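PDB 3NNR: transcriptional regulator, TetR family from Marinobacter aquaeolei, which probably binds DNA as a dimeric transcriptional regulator of the TetR family. Local coordinates for residues A[23-31]-A[47-55]; A[78-86]-A[202-213]. All blocks are in the same frame, centred on the assembly; numbering follows the deposited sequence.

Interaction 1 of 2, residues A[23-31]-A[47-55]; sequences ERNITTNHI and RNKSDIIYE
The carboxylate of Glu-23 is met from above its plane by the ammonium of Lys-49: NZ lies 2.7 Å from OE1 in a salt bridge, 41° out of the carboxylate plane, while CD1 of Ile-53 also approaches OE1. The contact belongs to the TetR-type DNA-binding domain, where the turn before helix 28-35, the first helix of the predicted helix-turn-helix, meets the start of helix 49-67. The imidazole of His-30 has CA of Thr-27 at its edge, in plane, and takes the Thr-27 N-H on ND1 from 21° outside that plane. Thr-27 and His-30 form a capping box, which caps the start of helix 28-35.

Lys-49 leaves helix 49-67 with CG opposite its backbone N (chi1 -172°) and bends at chi3, which brings NZ to the turn. CG2 of Thr-28 lies 3.7 Å from the backbone N of Lys-49, and the CD1 methyls of Ile-31 and Ile-52 meet tip to tip. The other carboxylate oxygen of Glu-23, OE2, is bridged to Arg-24 of the second subunit. Three bonds grip the ammonium. Beyond OE1, Lys-49 NZ donates to Glu-23 O at 2.8 Å, on the opposite face of that carbonyl from Ile-26 N. Nearly in line with the carbonyl, Lys-49 NZ also donates to Ile-26 O at 2.9 Å.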
loop_
_atom_site.group_PDB
_atom_site.type_symbol
_atom_site.label_atom_id
_atom_site.label_comp_id
_atom_site.label_asym_id
_atom_site.label_seq_id
_atom_site.Cartn_x
_atom_site.Cartn_y
_atom_site.Cartn_z
ATOM N N GLU A 23 2.273 15.524 8.061
ATOM C CA GLU A 23 3.475 15.848 8.846
ATOM C C GLU A 23 4.474 16.718 8.052
ATOM O O GLU A 23 5.176 17.520 8.632
ATOM C CB GLU A 23 4.149 14.606 9.455
ATOM C CG GLU A 23 5.230 13.947 8.615
ATOM C CD GLU A 23 6.573 14.641 8.672
ATOM O OE1 GLU A 23 6.925 15.316 9.677
ATOM O OE2 GLU A 23 7.297 14.480 7.687
ATOM N N ARG A 24 4.549 16.493 6.752
ATOM C CA ARG A 24 5.341 17.274 5.797
ATOM C C ARG A 24 5.207 18.778 6.104
ATOM O O ARG A 24 6.200 19.493 6.227
ATOM C CB ARG A 24 4.771 17.064 4.385
ATOM C CG ARG A 24 5.739 16.703 3.281
ATOM C CD ARG A 24 5.342 17.289 1.930
ATOM N NE ARG A 24 5.281 16.306 0.853
ATOM C CZ ARG A 24 5.314 16.586 -0.469
ATOM N NH1 ARG A 24 5.488 17.833 -0.969
ATOM N NH2 ARG A 24 5.216 15.568 -1.324
ATOM N N ASN A 25 3.960 19.219 6.285
ATOM C CA ASN A 25 3.613 20.632 6.440
ATOM C C ASN A 25 3.516 21.149 7.862
ATOM O O ASN A 25 3.137 22.289 8.051
ATOM C CB ASN A 25 2.265 20.915 5.772
ATOM C CG ASN A 25 2.213 20.492 4.330
ATOM O OD1 ASN A 25 1.343 19.722 3.965
ATOM N ND2 ASN A 25 3.148 20.976 3.505
ATOM N N ILE A 26 3.834 20.339 8.858
ATOM C CA ILE A 26 3.744 20.788 10.248
ATOM C C ILE A 26 5.131 20.825 10.865
ATOM O O ILE A 26 5.866 19.850 10.796
ATOM C CB ILE A 26 2.768 19.912 11.058
ATOM C CG1 ILE A 26 1.338 19.993 10.456
ATOM C CG2 ILE A 26 2.783 20.297 12.527
ATOM C CD1 ILE A 26 0.693 21.382 10.408
ATOM N N THR A 27 5.462 21.975 11.448
ATOM C CA THR A 27 6.729 22.233 12.162
ATOM C C THR A 27 6.453 22.386 13.659
ATOM O O THR A 27 5.304 22.574 14.098
ATOM C CB THR A 27 7.388 23.557 11.668
ATOM O OG1 THR A 27 6.559 24.683 12.007
ATOM C CG2 THR A 27 7.574 23.519 10.140
ATOM N N THR A 28 7.516 22.325 14.442
ATOM C CA THR A 28 7.397 22.526 15.873
ATOM C C THR A 28 6.798 23.909 16.207
ATOM O O THR A 28 6.002 24.005 17.144
ATOM C CB THR A 28 8.721 22.264 16.598
ATOM O OG1 THR A 28 9.772 22.908 15.900
ATOM C CG2 THR A 28 9.024 20.762 16.671
ATOM N N ASN A 29 7.119 24.945 15.419
ATOM C CA ASN A 29 6.542 26.281 15.631
ATOM C C ASN A 29 5.034 26.296 15.462
ATOM O O ASN A 29 4.356 26.970 16.233
ATOM C CB ASN A 29 7.217 27.349 14.763
ATOM C CG ASN A 29 8.650 27.658 15.215
ATOM O OD1 ASN A 29 8.989 27.643 16.417
ATOM N ND2 ASN A 29 9.493 27.949 14.254
ATOM N N HIS A 30 4.517 25.536 14.490
ATOM C CA HIS A 30 3.065 25.411 14.290
ATOM C C HIS A 30 2.436 24.764 15.515
ATOM O O HIS A 30 1.397 25.234 15.992
ATOM C CB HIS A 30 2.669 24.542 13.078
ATOM C CG HIS A 30 3.002 25.123 11.737
ATOM N ND1 HIS A 30 4.096 24.727 11.003
ATOM C CD2 HIS A 30 2.339 26.015 10.962
ATOM C CE1 HIS A 30 4.119 25.376 9.854
ATOM N NE2 HIS A 30 3.065 26.167 9.805
ATOM N N ILE A 31 3.083 23.711 16.027
ATOM C CA ILE A 31 2.551 22.962 17.155
ATOM C C ILE A 31 2.527 23.883 18.410
ATOM O O ILE A 31 1.523 23.979 19.090
ATOM C CB ILE A 31 3.318 21.645 17.373
ATOM C CG1 ILE A 31 3.237 20.730 16.138
ATOM C CG2 ILE A 31 2.734 20.891 18.589
ATOM C CD1 ILE A 31 4.378 19.693 16.103
ATOM N N ARG A 47 13.037 17.976 21.939
ATOM C CA ARG A 47 14.162 18.608 21.208
ATOM C C ARG A 47 13.907 18.850 19.724
ATOM O O ARG A 47 14.483 19.763 19.159
ATOM C CB ARG A 47 15.471 17.801 21.389
ATOM N N ASN A 48 13.045 18.055 19.091
ATOM C CA ASN A 48 12.725 18.218 17.639
ATOM C C ASN A 48 11.491 17.418 17.246
ATOM O O ASN A 48 11.052 16.577 18.018
ATOM C CB ASN A 48 13.926 17.793 16.764
ATOM C CG ASN A 48 14.416 16.358 17.080
ATOM O OD1 ASN A 48 13.653 15.381 17.023
ATOM N ND2 ASN A 48 15.694 16.241 17.417
ATOM N N LYS A 49 10.988 17.643 16.026
ATOM C CA LYS A 49 9.791 16.949 15.503
ATOM C C LYS A 49 9.941 15.422 15.472
ATOM O O LYS A 49 8.990 14.725 15.738
ATOM C CB LYS A 49 9.395 17.508 14.118
ATOM C CG LYS A 49 8.073 16.992 13.567
ATOM C CD LYS A 49 7.546 17.757 12.304
ATOM C CE LYS A 49 8.412 17.559 11.073
ATOM N NZ LYS A 49 7.719 17.881 9.768
ATOM N N SER A 50 11.125 14.896 15.184
ATOM C CA SER A 50 11.336 13.420 15.154
ATOM C C SER A 50 11.058 12.740 16.481
ATOM O O SER A 50 10.633 11.582 16.507
ATOM C CB SER A 50 12.771 13.056 14.749
ATOM O OG SER A 50 13.046 13.513 13.445
ATOM N N ASP A 51 11.350 13.447 17.571
ATOM C CA ASP A 51 11.121 12.931 18.917
ATOM C C ASP A 51 9.641 12.882 19.209
ATOM O O ASP A 51 9.203 11.952 19.857
ATOM C CB ASP A 51 11.882 13.721 19.969
ATOM C CG ASP A 51 13.395 13.475 19.924
ATOM O OD1 ASP A 51 13.877 12.583 19.191
ATOM O OD2 ASP A 51 14.113 14.160 20.689
ATOM N N ILE A 52 8.882 13.844 18.675
ATOM C CA ILE A 52 7.425 13.846 18.815
ATOM C C ILE A 52 6.896 12.623 18.093
ATOM O O ILE A 52 6.202 11.800 18.690
ATOM C CB ILE A 52 6.733 15.140 18.280
ATOM C CG1 ILE A 52 7.181 16.362 19.115
ATOM C CG2 ILE A 52 5.220 15.036 18.405
ATOM C CD1 ILE A 52 6.619 17.744 18.623
ATOM N N ILE A 53 7.297 12.476 16.832
ATOM C CA ILE A 53 6.824 11.380 15.985
ATOM C C ILE A 53 7.143 10.003 16.588
ATOM O O ILE A 53 6.270 9.117 16.597
ATOM C CB ILE A 53 7.396 11.496 14.568
ATOM C CG1 ILE A 53 6.838 12.741 13.862
ATOM C CG2 ILE A 53 7.048 10.245 13.717
ATOM C CD1 ILE A 53 7.576 13.067 12.563
ATOM N N TYR A 54 8.359 9.834 17.116
ATOM C CA TYR A 54 8.766 8.546 17.684
ATOM C C TYR A 54 7.853 8.153 18.844
ATOM O O TYR A 54 7.370 7.017 18.914
ATOM C CB TYR A 54 10.207 8.580 18.158
ATOM C CG TYR A 54 10.743 7.270 18.700
ATOM C CD1 TYR A 54 10.759 6.130 17.904
ATOM C CD2 TYR A 54 11.352 7.188 19.956
ATOM C CE1 TYR A 54 11.286 4.915 18.356
ATOM C CE2 TYR A 54 11.917 5.950 20.430
ATOM C CZ TYR A 54 11.872 4.832 19.615
ATOM O OH TYR A 54 12.373 3.631 20.025
ATOM N N GLU A 55 7.607 9.100 19.738
ATOM C CA GLU A 55 6.742 8.831 20.889
ATOM C C GLU A 55 5.289 8.569 20.487
ATOM O O GLU A 55 4.651 7.708 21.069
ATOM C CB GLU A 55 6.854 9.921 21.944
ATOM C CG GLU A 55 6.063 9.514 23.246
ATOM C CD GLU A 55 6.608 10.081 24.519
ATOM O OE1 GLU A 55 7.782 10.538 24.488
ATOM O OE2 GLU A 55 5.873 10.036 25.555
#

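Interaction 2 of 2, residues A[78-86]-A[202-213]; sequences LEDMTFYLE and YRERVLALREKY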
loop_
_atom_site.group_PDB
_atom_site.type_symbol
_atom_site.label_atom_id
_atom_site.label_comp_id
_atom_site.label_asym_id
_atom_site.label_seq_id
_atom_site.Cartn_x
_atom_site.Cartn_y
_atom_site.Cartn_z
ATOM N N LEU A 78 -15.330 -16.093 15.603
ATOM C CA LEU A 78 -15.596 -15.099 14.549
ATOM C C LEU A 78 -15.681 -13.644 15.076
ATOM O O LEU A 78 -15.348 -12.678 14.357
ATOM C CB LEU A 78 -16.886 -15.460 13.793
ATOM C CG LEU A 78 -16.851 -16.743 12.952
ATOM C CD1 LEU A 78 -18.210 -16.991 12.328
ATOM C CD2 LEU A 78 -15.767 -16.683 11.866
ATOM N N GLU A 79 -16.146 -13.508 16.320
ATOM C CA GLU A 79 -16.287 -12.219 17.006
ATOM C C GLU A 79 -14.856 -11.673 17.266
ATOM O O GLU A 79 -14.577 -10.470 17.040
ATOM C CB GLU A 79 -17.140 -12.359 18.272
ATOM C CG GLU A 79 -18.679 -12.799 18.082
ATOM C CD GLU A 79 -18.948 -14.296 17.675
ATOM O OE1 GLU A 79 -17.988 -15.090 17.527
ATOM O OE2 GLU A 79 -20.133 -14.682 17.484
ATOM N N ASP A 80 -13.933 -12.561 17.663
ATOM C CA ASP A 80 -12.511 -12.189 17.804
ATOM C C ASP A 80 -11.916 -11.735 16.474
ATOM O O ASP A 80 -11.133 -10.781 16.428
ATOM C CB ASP A 80 -11.631 -13.357 18.275
ATOM C CG ASP A 80 -11.922 -13.809 19.659
ATOM O OD1 ASP A 80 -12.465 -13.039 20.487
ATOM O OD2 ASP A 80 -11.545 -14.967 19.939
HETATM N N MSE A 81 -12.262 -12.441 15.404
HETATM C CA MSE A 81 -11.752 -12.101 14.079
HETATM C C MSE A 81 -12.175 -10.662 13.702
HETATM O O MSE A 81 -11.331 -9.842 13.343
HETATM C CB MSE A 81 -12.205 -13.128 13.041
HETATM C CG MSE A 81 -11.544 -12.975 11.697
HETATM SE SE MSE A 81 -12.315 -14.238 10.473
HETATM C CE MSE A 81 -14.120 -13.525 10.321
ATOM N N THR A 82 -13.462 -10.361 13.863
ATOM C CA THR A 82 -14.002 -9.039 13.542
ATOM C C THR A 82 -13.383 -7.954 14.429
ATOM O O THR A 82 -13.137 -6.843 13.962
ATOM C CB THR A 82 -15.530 -9.009 13.651
ATOM O OG1 THR A 82 -15.910 -9.389 14.965
ATOM C CG2 THR A 82 -16.137 -9.988 12.709
ATOM N N PHE A 83 -13.128 -8.280 15.698
ATOM C CA PHE A 83 -12.478 -7.345 16.605
ATOM C C PHE A 83 -11.037 -7.047 16.106
ATOM O O PHE A 83 -10.663 -5.876 15.917
ATOM C CB PHE A 83 -12.476 -7.831 18.050
ATOM C CG PHE A 83 -11.361 -7.241 18.824
ATOM C CD1 PHE A 83 -11.392 -5.897 19.163
ATOM C CD2 PHE A 83 -10.212 -7.987 19.098
ATOM C CE1 PHE A 83 -10.302 -5.311 19.800
ATOM C CE2 PHE A 83 -9.140 -7.422 19.751
ATOM C CZ PHE A 83 -9.177 -6.077 20.104
ATOM N N TYR A 84 -10.239 -8.088 15.864
ATOM C CA TYR A 84 -8.873 -7.879 15.372
ATOM C C TYR A 84 -8.858 -6.988 14.125
ATOM O O TYR A 84 -8.028 -6.062 14.021
ATOM C CB TYR A 84 -8.127 -9.194 15.050
ATOM C CG TYR A 84 -7.969 -10.182 16.204
ATOM C CD1 TYR A 84 -7.500 -9.774 17.450
ATOM C CD2 TYR A 84 -8.235 -11.541 16.030
ATOM C CE1 TYR A 84 -7.337 -10.686 18.507
ATOM C CE2 TYR A 84 -8.095 -12.466 17.100
ATOM C CZ TYR A 84 -7.644 -12.034 18.325
ATOM O OH TYR A 84 -7.517 -12.925 19.370
ATOM N N LEU A 85 -9.775 -7.253 13.190
ATOM C CA LEU A 85 -9.848 -6.486 11.946
ATOM C C LEU A 85 -10.318 -5.059 12.182
ATOM O O LEU A 85 -9.643 -4.142 11.800
ATOM C CB LEU A 85 -10.732 -7.183 10.894
ATOM C CG LEU A 85 -10.164 -8.441 10.261
ATOM C CD1 LEU A 85 -11.204 -9.073 9.366
ATOM C CD2 LEU A 85 -8.913 -8.108 9.480
ATOM N N GLU A 86 -11.455 -4.882 12.831
ATOM C CA GLU A 86 -11.969 -3.522 13.102
ATOM C C GLU A 86 -11.008 -2.610 13.879
ATOM O O GLU A 86 -10.841 -1.439 13.530
ATOM C CB GLU A 86 -13.311 -3.567 13.842
ATOM C CG GLU A 86 -14.494 -3.951 12.929
ATOM C CD GLU A 86 -15.872 -3.715 13.552
ATOM O OE1 GLU A 86 -16.018 -2.879 14.472
ATOM O OE2 GLU A 86 -16.829 -4.344 13.081
ATOM N N TYR A 202 -18.381 -23.455 8.332
ATOM C CA TYR A 202 -18.416 -21.983 8.446
ATOM C C TYR A 202 -18.618 -21.143 7.175
ATOM O O TYR A 202 -18.855 -19.935 7.312
ATOM C CB TYR A 202 -17.137 -21.516 9.173
ATOM C CG TYR A 202 -17.115 -21.841 10.658
ATOM C CD1 TYR A 202 -16.631 -23.077 11.108
ATOM C CD2 TYR A 202 -17.567 -20.923 11.626
ATOM C CE1 TYR A 202 -16.593 -23.402 12.493
ATOM C CE2 TYR A 202 -17.541 -21.245 13.030
ATOM C CZ TYR A 202 -17.050 -22.492 13.446
ATOM O OH TYR A 202 -16.998 -22.866 14.780
ATOM N N ARG A 203 -18.551 -21.751 5.976
ATOM C CA ARG A 203 -18.701 -21.009 4.689
ATOM C C ARG A 203 -19.925 -20.052 4.729
ATOM O O ARG A 203 -19.776 -18.858 4.438
ATOM C CB ARG A 203 -18.735 -21.975 3.466
ATOM C CG ARG A 203 -18.604 -21.314 2.052
ATOM C CD ARG A 203 -18.573 -22.344 0.901
ATOM N N GLU A 204 -21.078 -20.566 5.199
ATOM C CA GLU A 204 -22.357 -19.809 5.305
ATOM C C GLU A 204 -22.238 -18.487 6.091
ATOM O O GLU A 204 -22.570 -17.413 5.568
ATOM C CB GLU A 204 -23.469 -20.690 5.911
ATOM N N ARG A 205 -21.721 -18.578 7.317
ATOM C CA ARG A 205 -21.582 -17.408 8.222
ATOM C C ARG A 205 -20.469 -16.421 7.846
ATOM O O ARG A 205 -20.697 -15.206 7.870
ATOM C CB ARG A 205 -21.393 -17.841 9.690
ATOM C CG ARG A 205 -22.663 -18.280 10.387
ATOM C CD ARG A 205 -22.347 -18.974 11.716
ATOM N NE ARG A 205 -21.828 -20.337 11.517
ATOM C CZ ARG A 205 -21.346 -21.137 12.476
ATOM N NH1 ARG A 205 -21.261 -20.727 13.750
ATOM N NH2 ARG A 205 -20.916 -22.366 12.155
ATOM N N VAL A 206 -19.275 -16.929 7.532
ATOM C CA VAL A 206 -18.146 -16.042 7.173
ATOM C C VAL A 206 -18.490 -15.217 5.916
ATOM O O VAL A 206 -18.197 -14.027 5.894
ATOM C CB VAL A 206 -16.791 -16.769 7.024
ATOM C CG1 VAL A 206 -15.688 -15.760 6.763
ATOM C CG2 VAL A 206 -16.458 -17.566 8.272
ATOM N N LEU A 207 -19.114 -15.831 4.901
ATOM C CA LEU A 207 -19.612 -15.067 3.728
ATOM C C LEU A 207 -20.703 -14.066 4.128
ATOM O O LEU A 207 -20.744 -12.950 3.599
ATOM C CB LEU A 207 -20.172 -15.979 2.639
ATOM C CG LEU A 207 -19.249 -16.631 1.615
ATOM C CD1 LEU A 207 -17.931 -17.056 2.206
ATOM C CD2 LEU A 207 -19.983 -17.802 0.940
ATOM N N ALA A 208 -21.592 -14.489 5.036
ATOM C CA ALA A 208 -22.706 -13.649 5.554
ATOM C C ALA A 208 -22.164 -12.425 6.277
ATOM O O ALA A 208 -22.668 -11.311 6.104
ATOM C CB ALA A 208 -23.629 -14.465 6.483
ATOM N N LEU A 209 -21.124 -12.666 7.074
ATOM C CA LEU A 209 -20.393 -11.634 7.800
ATOM C C LEU A 209 -19.675 -10.684 6.841
ATOM O O LEU A 209 -19.723 -9.460 7.025
ATOM C CB LEU A 209 -19.354 -12.296 8.722
ATOM C CG LEU A 209 -18.476 -11.438 9.649
ATOM C CD1 LEU A 209 -19.304 -10.598 10.655
ATOM C CD2 LEU A 209 -17.525 -12.374 10.379
ATOM N N ARG A 210 -18.990 -11.268 5.844
ATOM C CA ARG A 210 -18.264 -10.519 4.800
ATOM C C ARG A 210 -19.190 -9.517 4.100
ATOM O O ARG A 210 -18.839 -8.340 3.986
ATOM C CB ARG A 210 -17.591 -11.490 3.804
ATOM C CG ARG A 210 -16.958 -10.856 2.562
ATOM C CD ARG A 210 -16.061 -11.856 1.828
ATOM N NE ARG A 210 -15.624 -11.343 0.526
ATOM C CZ ARG A 210 -16.284 -11.463 -0.642
ATOM N NH1 ARG A 210 -17.471 -12.064 -0.726
ATOM N NH2 ARG A 210 -15.762 -10.936 -1.755
ATOM N N GLU A 211 -20.371 -9.987 3.695
ATOM C CA GLU A 211 -21.399 -9.130 3.075
ATOM C C GLU A 211 -21.801 -7.897 3.875
ATOM O O GLU A 211 -22.034 -6.836 3.277
ATOM C CB GLU A 211 -22.663 -9.933 2.728
ATOM C CG GLU A 211 -22.486 -10.825 1.536
ATOM C CD GLU A 211 -22.272 -10.027 0.273
ATOM O OE1 GLU A 211 -23.212 -9.299 -0.134
ATOM O OE2 GLU A 211 -21.148 -10.106 -0.284
ATOM N N LYS A 212 -21.858 -8.018 5.209
ATOM C CA LYS A 212 -22.179 -6.858 6.066
ATOM C C LYS A 212 -21.159 -5.710 5.910
ATOM O O LYS A 212 -21.488 -4.595 6.257
ATOM C CB LYS A 212 -22.397 -7.241 7.549
ATOM N N TYR A 213 -19.963 -5.961 5.362
ATOM C CA TYR A 213 -18.939 -4.903 5.126
ATOM C C TYR A 213 -18.786 -4.380 3.669
ATOM O O TYR A 213 -17.814 -3.691 3.395
ATOM C CB TYR A 213 -17.571 -5.407 5.622
ATOM C CG TYR A 213 -17.487 -5.635 7.112
ATOM C CD1 TYR A 213 -17.280 -4.563 7.988
ATOM C CD2 TYR A 213 -17.560 -6.926 7.652
ATOM C CE1 TYR A 213 -17.173 -4.766 9.379
ATOM C CE2 TYR A 213 -17.452 -7.146 9.036
ATOM C CZ TYR A 213 -17.265 -6.065 9.900
ATOM O OH TYR A 213 -17.169 -6.278 11.269
#
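CG2 of Thr-82 and CE of selenomethionine Met-81 both press on one methyl of Leu-209, CD2, each at 3.6 Å. The short segments of helices 78-94 and 200-211 run in roughly the same direction, 30° apart, but their axes approach no closer than 12.1 Å, so side chains rather than backbones bridge the distance. Leu-78 is the main bump from the first helix, its methyls fitting the groove lined by Tyr-202, CB of Arg-205 and Val-206. They divide the work: CD2 reaches CG2 of Val-206 at 3.8 Å, and CD1 comes to the edge of the Tyr-202 ring, 4.0 Å from CD2 of that ring. One turn further along, Leu-209 projects the other way, its CG set opposite the backbone N (chi1 -178°), and its CD2 fits against Met-81 and Thr-82. It slides past the selenomethionine, whose chain bends at chi3 and turns CE toward the leucine, and it crosses Thr-82 at a slant.

Leu-191 and Ile-187 of helix 186-194 pack against Met-81 and Tyr-213 respectively, making this a three-helix junction in the presumed regulatory domain. At the far end of the contact, the Tyr-213 hydroxyl gives a 2.7 Å hydrogen bond to OE2 of Glu-86, on its anti lone pair; the carboxylate stands 80° from the ring and OE2 lies in the ring plane. The chemistry is thus apolar along the helices, with one directional bond that ties Tyr-213 to Glu-86 and is consistent with a charged carboxylate there.

Overall arrangement
Interactions 1 and 2 lie on opposite sides of the chain's centre, with centres 39 Å apart and nearest atoms about 20 Å apart, so they do not touch. They come in series along the chain: interaction 1 closes at the start of helix 49-67, and the next helix, 78-94, opens interaction 2. The former sits in the TetR-type DNA-binding domain, with segment 23-31 reaching into the predicted helix-turn-helix, and borders the second subunit through Glu-23 and Arg-24. The latter brings the C-terminal helix 200-211 onto the larger domain, where the side chain of Met-81 lies about 4 Å from an unidentified bound molecule, which may mark a pocket but is probably from the crystallisation liquor.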